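PDB 2OUI: NADP-dependent alcohol dehydrogenase from Entamoeba histolytica, which catalyses the reversible, NADP(H)-dependent interconversion of alcohols and the corresponding aldehydes or ketones, probably through a zinc ion in its active site. Local coordinates for residues 15-20 and 115-120; 47-52 and 265-270; 214-219 and 225-230. The protein carries 1 engineered substitution. All blocks are in the same frame, centred on the assembly; numbering follows the deposited sequence.

Contact 1. Residues 15-20 and 115-120; sequences IEKKIP and FKDGVF
Lys17 and Asp117 meet in a salt bridge that illustrates how one long side chain can tie two loops together at a protein surface. The lysine leaves its backbone with CB directed at the opposite loop and CG anti to its own carbonyl carbon (chi1 -63°). CD lies alongside the carboxylate, 3.3 Å from Asp117 OD2; the bend at chi3 (103°) then sets the direction of CE and NZ. CE follows at 3.6 Å from the same OD2. At the tip, Lys17 NZ donates to Asp117 OD2 over 2.8 Å, and OD2 receives it on its syn lone pair, the side of the other oxygen. A second, weak bond runs from Lys17 NZ to Asp117 OD1 at 3.0 Å, so the ammonium group faces both oxygens of an aspartate that reaches out from the opposite direction. Each partner has a further tie: NZ also donates to the carbonyl of Asp54, just before strand 55-56, and OD1 accepts from the backbone N of Ile56, within that strand. The bridge thus joins the chain just past the end of strand 11-16 to the loop that precedes strand 124-126.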
loop_
_atom_site.group_PDB
_atom_site.type_symbol
_atom_site.label_atom_id
_atom_site.label_comp_id
_atom_site.label_asym_id
_atom_site.label_seq_id
_atom_site.Cartn_x
_atom_site.Cartn_y
_atom_site.Cartn_z
ATOM N N ILE A 15 43.968 16.090 -0.454
ATOM C CA ILE A 15 44.076 17.196 -1.411
ATOM C C ILE A 15 43.535 18.494 -0.801
ATOM O O ILE A 15 42.901 18.480 0.258
ATOM C CB ILE A 15 43.307 16.881 -2.735
ATOM C CG1 ILE A 15 41.810 16.736 -2.476
ATOM C CG2 ILE A 15 43.897 15.622 -3.417
ATOM C CD1 ILE A 15 40.937 16.615 -3.718
ATOM N N GLU A 16 43.777 19.610 -1.477
ATOM C CA GLU A 16 43.244 20.917 -1.055
ATOM C C GLU A 16 42.160 21.340 -2.042
ATOM O O GLU A 16 42.321 21.217 -3.262
ATOM C CB GLU A 16 44.346 21.971 -1.017
ATOM C CG GLU A 16 45.472 21.686 -0.033
ATOM C CD GLU A 16 45.162 22.144 1.386
ATOM O OE1 GLU A 16 44.042 22.661 1.641
ATOM O OE2 GLU A 16 46.056 21.988 2.255
ATOM N N LYS A 17 41.040 21.799 -1.500
ATOM C CA LYS A 17 39.903 22.236 -2.286
ATOM C C LYS A 17 39.468 23.576 -1.696
ATOM O O LYS A 17 39.739 23.869 -0.519
ATOM C CB LYS A 17 38.765 21.206 -2.235
ATOM C CG LYS A 17 39.136 19.851 -2.838
ATOM C CD LYS A 17 37.956 19.098 -3.424
ATOM C CE LYS A 17 37.937 19.181 -4.945
ATOM N NZ LYS A 17 36.763 18.459 -5.473
ATOM N N LYS A 18 38.870 24.421 -2.528
ATOM C CA LYS A 18 38.354 25.683 -2.030
ATOM C C LYS A 18 37.161 25.393 -1.115
ATOM O O LYS A 18 36.432 24.405 -1.300
ATOM C CB LYS A 18 37.968 26.623 -3.179
ATOM C CG LYS A 18 36.665 26.296 -3.879
ATOM C CD LYS A 18 36.143 27.529 -4.637
ATOM C CE LYS A 18 34.655 27.404 -4.934
ATOM N NZ LYS A 18 34.192 28.475 -5.866
ATOM N N ILE A 19 36.984 26.249 -0.115
ATOM C CA ILE A 19 35.783 26.177 0.709
ATOM C C ILE A 19 34.578 26.360 -0.224
ATOM O O ILE A 19 34.552 27.277 -1.037
ATOM C CB ILE A 19 35.837 27.216 1.852
ATOM C CG1 ILE A 19 36.833 26.739 2.920
ATOM C CG2 ILE A 19 34.447 27.420 2.484
ATOM C CD1 ILE A 19 37.424 27.826 3.766
ATOM N N PRO A 20 33.588 25.465 -0.132
ATOM C CA PRO A 20 32.482 25.511 -1.083
ATOM C C PRO A 20 31.631 26.776 -0.943
ATOM O O PRO A 20 31.513 27.320 0.156
ATOM C CB PRO A 20 31.649 24.296 -0.699
ATOM C CG PRO A 20 32.551 23.431 0.084
ATOM C CD PRO A 20 33.424 24.366 0.832
ATOM N N PHE A 115 28.899 11.691 -6.406
ATOM C CA PHE A 115 29.348 12.619 -7.430
ATOM C C PHE A 115 29.650 14.019 -6.867
ATOM O O PHE A 115 30.073 14.897 -7.614
ATOM C CB PHE A 115 28.331 12.702 -8.580
ATOM C CG PHE A 115 26.931 13.055 -8.126
ATOM C CD1 PHE A 115 26.568 14.388 -7.913
ATOM C CD2 PHE A 115 25.984 12.058 -7.916
ATOM C CE1 PHE A 115 25.273 14.720 -7.495
ATOM C CE2 PHE A 115 24.708 12.384 -7.496
ATOM C CZ PHE A 115 24.360 13.721 -7.280
ATOM N N LYS A 116 29.428 14.202 -5.559
ATOM C CA LYS A 116 29.693 15.473 -4.854
ATOM C C LYS A 116 30.757 15.209 -3.796
ATOM O O LYS A 116 30.830 14.110 -3.230
ATOM C CB LYS A 116 28.405 15.987 -4.187
ATOM C CG LYS A 116 28.525 17.285 -3.337
ATOM C CD LYS A 116 27.196 17.640 -2.643
ATOM C CE LYS A 116 27.268 19.003 -1.955
ATOM N NZ LYS A 116 25.925 19.374 -1.336
ATOM N N ASP A 117 31.591 16.208 -3.525
ATOM C CA ASP A 117 32.567 16.080 -2.447
ATOM C C ASP A 117 31.837 15.729 -1.147
ATOM O O ASP A 117 30.823 16.356 -0.784
ATOM C CB ASP A 117 33.339 17.373 -2.256
ATOM C CG ASP A 117 34.370 17.634 -3.353
ATOM O OD1 ASP A 117 34.919 16.676 -3.947
ATOM O OD2 ASP A 117 34.651 18.821 -3.610
ATOM N N GLY A 118 32.353 14.718 -0.456
ATOM C CA GLY A 118 31.711 14.192 0.752
ATOM C C GLY A 118 32.211 14.878 2.008
ATOM O O GLY A 118 32.661 16.016 1.947
ATOM N N VAL A 119 32.117 14.171 3.124
ATOM C CA VAL A 119 32.212 14.755 4.453
ATOM C C VAL A 119 33.606 14.669 5.071
ATOM O O VAL A 119 33.824 15.207 6.174
ATOM C CB VAL A 119 31.126 14.172 5.426
ATOM C CG1 VAL A 119 29.712 14.451 4.891
ATOM C CG2 VAL A 119 31.331 12.683 5.686
ATOM N N PHE A 120 34.555 14.006 4.396
ATOM C CA PHE A 120 35.922 13.863 4.954
ATOM C C PHE A 120 36.781 15.092 4.659
ATOM O O PHE A 120 37.851 14.986 4.074
ATOM C CB PHE A 120 36.644 12.605 4.443
ATOM C CG PHE A 120 36.019 11.292 4.898
ATOM C CD1 PHE A 120 35.110 11.248 5.949
ATOM C CD2 PHE A 120 36.412 10.092 4.298
ATOM C CE1 PHE A 120 34.567 10.033 6.378
ATOM C CE2 PHE A 120 35.872 8.879 4.711
ATOM C CZ PHE A 120 34.958 8.838 5.754
#

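Contact 2. Residues 47-52 and 265-270. With EDO (1,2-ethanediol), chain I.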
loop_
_atom_site.group_PDB
_atom_site.type_symbol
_atom_site.label_atom_id
_atom_site.label_comp_id
_atom_site.label_asym_id
_atom_site.label_seq_id
_atom_site.Cartn_x
_atom_site.Cartn_y
_atom_site.Cartn_z
ATOM N N GLY A 47 35.828 0.499 -8.607
ATOM C CA GLY A 47 35.328 1.397 -9.653
ATOM C C GLY A 47 33.862 1.173 -9.988
ATOM O O GLY A 47 33.427 1.427 -11.121
ATOM N N ALA A 48 33.102 0.737 -8.975
ATOM C CA ALA A 48 31.720 0.247 -9.106
ATOM C C ALA A 48 30.707 1.252 -9.647
ATOM O O ALA A 48 29.641 0.848 -10.149
ATOM C CB ALA A 48 31.231 -0.328 -7.761
ATOM N N ILE A 49 31.019 2.545 -9.529
ATOM C CA ILE A 49 30.154 3.602 -10.082
ATOM C C ILE A 49 30.902 4.570 -11.001
ATOM O O ILE A 49 30.503 5.732 -11.148
ATOM C CB ILE A 49 29.356 4.371 -8.983
ATOM C CG1 ILE A 49 30.298 4.977 -7.933
ATOM C CG2 ILE A 49 28.247 3.459 -8.388
ATOM C CD1 ILE A 49 29.610 5.857 -6.885
ATOM N N GLY A 50 31.975 4.073 -11.619
ATOM C CA GLY A 50 32.752 4.827 -12.584
ATOM C C GLY A 50 33.948 5.529 -11.971
ATOM O O GLY A 50 34.021 5.681 -10.755
ATOM N N ASP A 51 34.873 5.972 -12.819
ATOM C CA ASP A 51 36.070 6.681 -12.375
ATOM C C ASP A 51 35.693 8.060 -11.833
ATOM O O ASP A 51 34.653 8.631 -12.193
ATOM C CB ASP A 51 37.077 6.805 -13.534
ATOM C CG ASP A 51 38.496 7.227 -13.079
ATOM O OD1 ASP A 51 38.760 7.373 -11.870
ATOM O OD2 ASP A 51 39.365 7.418 -13.951
ATOM N N ARG A 52 36.531 8.566 -10.933
ATOM C CA ARG A 52 36.405 9.918 -10.403
ATOM C C ARG A 52 37.794 10.487 -10.268
ATOM O O ARG A 52 38.784 9.755 -10.182
ATOM C CB ARG A 52 35.748 9.925 -9.022
ATOM C CG ARG A 52 34.413 9.223 -8.938
ATOM C CD ARG A 52 33.286 10.148 -9.379
ATOM N NE ARG A 52 31.992 9.573 -9.043
ATOM C CZ ARG A 52 31.357 8.678 -9.791
ATOM N NH1 ARG A 52 31.904 8.253 -10.929
ATOM N NH2 ARG A 52 30.185 8.200 -9.394
ATOM N N VAL A 265 19.549 -3.878 0.071
ATOM C CA VAL A 265 20.162 -2.556 0.270
ATOM C C VAL A 265 21.665 -2.641 0.029
ATOM O O VAL A 265 22.359 -1.643 0.168
ATOM C CB VAL A 265 19.908 -1.977 1.695
ATOM C CG1 VAL A 265 18.467 -1.440 1.803
ATOM C CG2 VAL A 265 20.191 -3.037 2.775
ATOM N N ASN A 266 22.170 -3.833 -0.305
ATOM C CA ASN A 266 23.584 -3.971 -0.650
ATOM C C ASN A 266 23.942 -3.280 -1.957
ATOM O O ASN A 266 23.273 -3.457 -2.989
ATOM C CB ASN A 266 23.993 -5.444 -0.749
ATOM C CG ASN A 266 25.502 -5.616 -0.799
ATOM O OD1 ASN A 266 26.244 -4.881 -0.149
ATOM N ND2 ASN A 266 25.951 -6.604 -1.523
ATOM N N TYR A 267 24.987 -2.467 -1.893
ATOM C CA TYR A 267 25.589 -1.846 -3.068
ATOM C C TYR A 267 26.476 -2.899 -3.740
ATOM O O TYR A 267 27.488 -3.347 -3.164
ATOM C CB TYR A 267 26.356 -0.614 -2.585
ATOM C CG TYR A 267 27.338 0.087 -3.528
ATOM C CD1 TYR A 267 28.196 1.046 -3.007
ATOM C CD2 TYR A 267 27.430 -0.208 -4.899
ATOM C CE1 TYR A 267 29.098 1.709 -3.796
ATOM C CE2 TYR A 267 28.377 0.467 -5.725
ATOM C CZ TYR A 267 29.187 1.431 -5.140
ATOM O OH TYR A 267 30.141 2.139 -5.859
ATOM N N LEU A 268 26.056 -3.349 -4.925
ATOM C CA LEU A 268 26.733 -4.420 -5.653
ATOM C C LEU A 268 27.881 -3.898 -6.511
ATOM O O LEU A 268 27.669 -3.127 -7.453
ATOM C CB LEU A 268 25.730 -5.174 -6.532
ATOM C CG LEU A 268 24.474 -5.633 -5.797
ATOM C CD1 LEU A 268 23.356 -5.980 -6.787
ATOM C CD2 LEU A 268 24.748 -6.824 -4.876
ATOM N N GLY A 269 29.088 -4.342 -6.180
ATOM C CA GLY A 269 30.321 -3.777 -6.738
ATOM C C GLY A 269 30.872 -4.384 -8.008
ATOM O O GLY A 269 31.772 -3.808 -8.616
ATOM N N GLU A 270 30.370 -5.550 -8.408
ATOM C CA GLU A 270 30.867 -6.186 -9.625
ATOM C C GLU A 270 29.911 -7.247 -10.126
ATOM O O GLU A 270 29.023 -7.658 -9.389
ATOM C CB GLU A 270 32.235 -6.812 -9.382
ATOM C CG GLU A 270 32.288 -7.829 -8.268
ATOM C CD GLU A 270 33.670 -8.451 -8.156
ATOM O OE1 GLU A 270 34.677 -7.708 -8.274
ATOM O OE2 GLU A 270 33.745 -9.685 -7.967
HETATM C C1 EDO I . 25.460 -0.076 1.885
HETATM O O1 EDO I . 25.207 -1.183 1.008
HETATM C C2 EDO I . 26.866 -0.185 2.470
HETATM O O2 EDO I . 27.841 -0.693 1.538
#
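The phenol ring of Tyr267 meets the 47-52 loop obliquely, with Ala48 CB and Ile49 CG2 gathered around its hydroxyl end. Ala48 CB lies 3.6 Å from Tyr267 CE2 and 3.3 Å from Tyr267 OH. The Ile49 and Tyr267 side chains cross at about a right angle, with the CG2 methyl of Ile49 3.4 Å from Tyr267 OH. CG of the tyrosine is anti to the backbone N (chi1 167°), which carries the ring across to these two side chains. The hydroxyl itself is hydrogen-bonded to Thr43 OG1, and the ring packs edge-to-face with His42, both on helix 38-46. Met285 and Val283 of a second subunit pack on Tyr267 and Ile49.

In this family a zinc-bearing catalytic domain faces a Rossmann-type domain across a cleft, and the contact spans that boundary: a type I turn from Gly47 to Gly50, following helix 38-46, meets the loop after strand 260-264. Backbone takes part too, since Ala48 CB touches Gly269 O at 3.6 Å. On the turn side, Arg52 curls back so that NH1 reaches the carbonyls of both Ile49 and Asp51; the Asp51 oxygen lies in the guanidinium plane, whereas NH1 sits above that carbonyl's plane. At the other end of the tyrosine, a 1,2-ethanediol, probably from the crystallisation liquor, donates through O1 to Val265 O (3.0 Å) and accepts from Tyr267 N at O1 (3.2 Å).

Contact 3. Residues 214-219 and 225-230; sequences DIINYK and EQILKA
A strand and the helix that follows it, here the edge strand 214-216 of the parallel Rossmann-type sheet and helix 223-230, pack through a few side chains in the nucleotide-binding fold of the zinc-binding dehydrogenases. Ile216 and Gln226 form the centre of the contact, with their CA atoms 7.3 Å apart. Both residues aim CB at the opposing segment, and their side chains slide past each other in opposite directions. The CG2 branch of Ile216 does much of the touching: it lies 3.8 Å from Gln226 CD and 4.1 Å from Gln226 CB, so the methyl sits against the side of the glutamine chain. That chain is extended beyond CG (chi2 -168°), which carries its terminal amide over Ile216 to the backbone of Asn217.

The other branch of the same isoleucine serves the next helical residue. Ile216 CG1 meets Ile227 CG1 at 4.0 Å, the two side chains crossing at a slant; although Ile227 does not aim its CB at the strand, the outer part of the chain comes nearer. Ile216 is further enclosed by Ile223 from the same helix and by Phe195 of the adjacent strand 194-197, so its buried side chain lies between sheet and helix. Beyond the strand the chain turns into a short 3-10 segment, and the turn is secured by Asn217, whose CB points away from the helix. Its side chain makes an Asx turn: Lys219 N donates to Asn217 OD1 over 2.9 Å, in the carbonyl plane on a lone pair, with an N-H...O angle of 161°.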
loop_
_atom_site.group_PDB
_atom_site.type_symbol
_atom_site.label_atom_id
_atom_site.label_comp_id
_atom_site.label_asym_id
_atom_site.label_seq_id
_atom_site.Cartn_x
_atom_site.Cartn_y
_atom_site.Cartn_z
ATOM N N ASP A 214 18.460 -16.824 15.242
ATOM C CA ASP A 214 19.135 -17.980 14.634
ATOM C C ASP A 214 20.287 -17.500 13.753
ATOM O O ASP A 214 20.046 -16.986 12.668
ATOM C CB ASP A 214 18.176 -18.787 13.742
ATOM C CG ASP A 214 17.046 -19.437 14.517
ATOM O OD1 ASP A 214 16.064 -18.714 14.822
ATOM O OD2 ASP A 214 17.129 -20.662 14.798
ATOM N N ILE A 215 21.523 -17.692 14.209
ATOM C CA ILE A 215 22.688 -17.400 13.368
ATOM C C ILE A 215 22.900 -18.533 12.375
ATOM O O ILE A 215 22.977 -19.689 12.760
ATOM C CB ILE A 215 23.986 -17.247 14.211
ATOM C CG1 ILE A 215 23.858 -16.074 15.193
ATOM C CG2 ILE A 215 25.206 -17.081 13.293
ATOM C CD1 ILE A 215 23.472 -14.758 14.536
ATOM N N ILE A 216 22.999 -18.187 11.100
ATOM C CA ILE A 216 23.283 -19.172 10.060
ATOM C C ILE A 216 24.689 -18.915 9.504
ATOM O O ILE A 216 24.935 -17.914 8.829
ATOM C CB ILE A 216 22.214 -19.110 8.967
ATOM C CG1 ILE A 216 20.816 -19.395 9.564
ATOM C CG2 ILE A 216 22.511 -20.104 7.846
ATOM C CD1 ILE A 216 20.612 -20.825 10.060
ATOM N N ASN A 217 25.601 -19.815 9.851
ATOM C CA ASN A 217 26.992 -19.717 9.462
ATOM C C ASN A 217 27.259 -20.735 8.358
ATOM O O ASN A 217 27.063 -21.916 8.560
ATOM C CB ASN A 217 27.876 -20.000 10.678
ATOM C CG ASN A 217 29.332 -19.658 10.422
ATOM O OD1 ASN A 217 29.913 -20.128 9.451
ATOM N ND2 ASN A 217 29.920 -18.831 11.286
ATOM N N TYR A 218 27.735 -20.269 7.199
ATOM C CA TYR A 218 28.018 -21.171 6.058
ATOM C C TYR A 218 28.971 -22.328 6.351
ATOM O O TYR A 218 28.950 -23.346 5.646
ATOM C CB TYR A 218 28.533 -20.372 4.855
ATOM C CG TYR A 218 30.008 -20.087 4.932
ATOM C CD1 TYR A 218 30.932 -20.974 4.371
ATOM C CD2 TYR A 218 30.486 -18.939 5.574
ATOM C CE1 TYR A 218 32.299 -20.728 4.445
ATOM C CE2 TYR A 218 31.863 -18.675 5.649
ATOM C CZ TYR A 218 32.752 -19.580 5.082
ATOM O OH TYR A 218 34.102 -19.361 5.138
ATOM N N LYS A 219 29.813 -22.192 7.380
ATOM C CA LYS A 219 30.744 -23.273 7.726
ATOM C C LYS A 219 29.989 -24.499 8.218
ATOM O O LYS A 219 30.525 -25.598 8.264
ATOM C CB LYS A 219 31.772 -22.803 8.750
ATOM C CG LYS A 219 32.590 -21.631 8.268
ATOM C CD LYS A 219 33.365 -20.992 9.398
ATOM C CE LYS A 219 33.505 -19.498 9.176
ATOM N NZ LYS A 219 34.575 -18.925 10.024
ATOM N N GLU A 225 20.122 -24.589 2.323
ATOM C CA GLU A 225 19.759 -25.875 2.903
ATOM C C GLU A 225 19.532 -25.754 4.417
ATOM O O GLU A 225 18.579 -26.314 4.963
ATOM C CB GLU A 225 20.820 -26.926 2.584
ATOM C CG GLU A 225 20.973 -27.233 1.091
ATOM C CD GLU A 225 19.776 -27.984 0.482
ATOM O OE1 GLU A 225 19.267 -28.949 1.105
ATOM O OE2 GLU A 225 19.359 -27.613 -0.639
ATOM N N GLN A 226 20.386 -24.993 5.096
ATOM C CA GLN A 226 20.245 -24.808 6.538
ATOM C C GLN A 226 18.910 -24.157 6.921
ATOM O O GLN A 226 18.262 -24.560 7.898
ATOM C CB GLN A 226 21.384 -23.937 7.063
ATOM C CG GLN A 226 22.720 -24.636 7.244
ATOM C CD GLN A 226 23.682 -23.756 8.034
ATOM O OE1 GLN A 226 24.709 -23.290 7.516
ATOM N NE2 GLN A 226 23.333 -23.494 9.280
ATOM N N ILE A 227 18.526 -23.132 6.171
ATOM C CA ILE A 227 17.292 -22.388 6.447
ATOM C C ILE A 227 16.063 -23.213 6.057
ATOM O O ILE A 227 15.048 -23.190 6.765
ATOM C CB ILE A 227 17.309 -20.995 5.773
ATOM C CG1 ILE A 227 18.251 -20.083 6.577
ATOM C CG2 ILE A 227 15.883 -20.396 5.694
ATOM C CD1 ILE A 227 18.814 -18.942 5.816
ATOM N N LEU A 228 16.159 -23.951 4.954
ATOM C CA LEU A 228 15.066 -24.859 4.580
ATOM C C LEU A 228 14.885 -25.982 5.587
ATOM O O LEU A 228 13.756 -26.344 5.922
ATOM C CB LEU A 228 15.281 -25.428 3.189
ATOM C CG LEU A 228 15.144 -24.426 2.040
ATOM C CD1 LEU A 228 15.509 -25.107 0.719
ATOM C CD2 LEU A 228 13.739 -23.804 1.980
ATOM N N LYS A 229 15.981 -26.541 6.081
ATOM C CA LYS A 229 15.899 -27.512 7.160
ATOM C C LYS A 229 15.278 -26.907 8.413
ATOM O O LYS A 229 14.445 -27.550 9.058
ATOM C CB LYS A 229 17.268 -28.115 7.480
ATOM C CG LYS A 229 17.541 -29.380 6.709
ATOM C CD LYS A 229 19.013 -29.567 6.399
ATOM C CE LYS A 229 19.174 -30.507 5.201
ATOM N NZ LYS A 229 20.592 -30.723 4.791
ATOM N N ALA A 230 15.683 -25.687 8.761
ATOM C CA ALA A 230 15.203 -25.045 9.983
ATOM C C ALA A 230 13.717 -24.698 9.910
ATOM O O ALA A 230 13.078 -24.508 10.945
ATOM C CB ALA A 230 16.022 -23.787 10.319
#

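How the contacts relate
Contact 2 joins the zinc-bearing and Rossmann-type parts of the chain, while contacts 1 and 3 lie on opposite sides of the chain's centre, their own centres 45 Å apart. Contacts 1 and 2 have centres 20 Å apart, and their nearest atoms approach to about 4 Å without touching; their segments alternate along the chain. Contact 3 is nested within the chain loop that contact 2 closes, yet its centre lies 29 Å from that of contact 2. Contact 2 is close to the metal: the Tyr267 side chain is about 7 Å from the zinc ion, held by Cys37, His59 and Asp150, and about 4 Å from a cacodylate ion, probably from the crystallisation liquor.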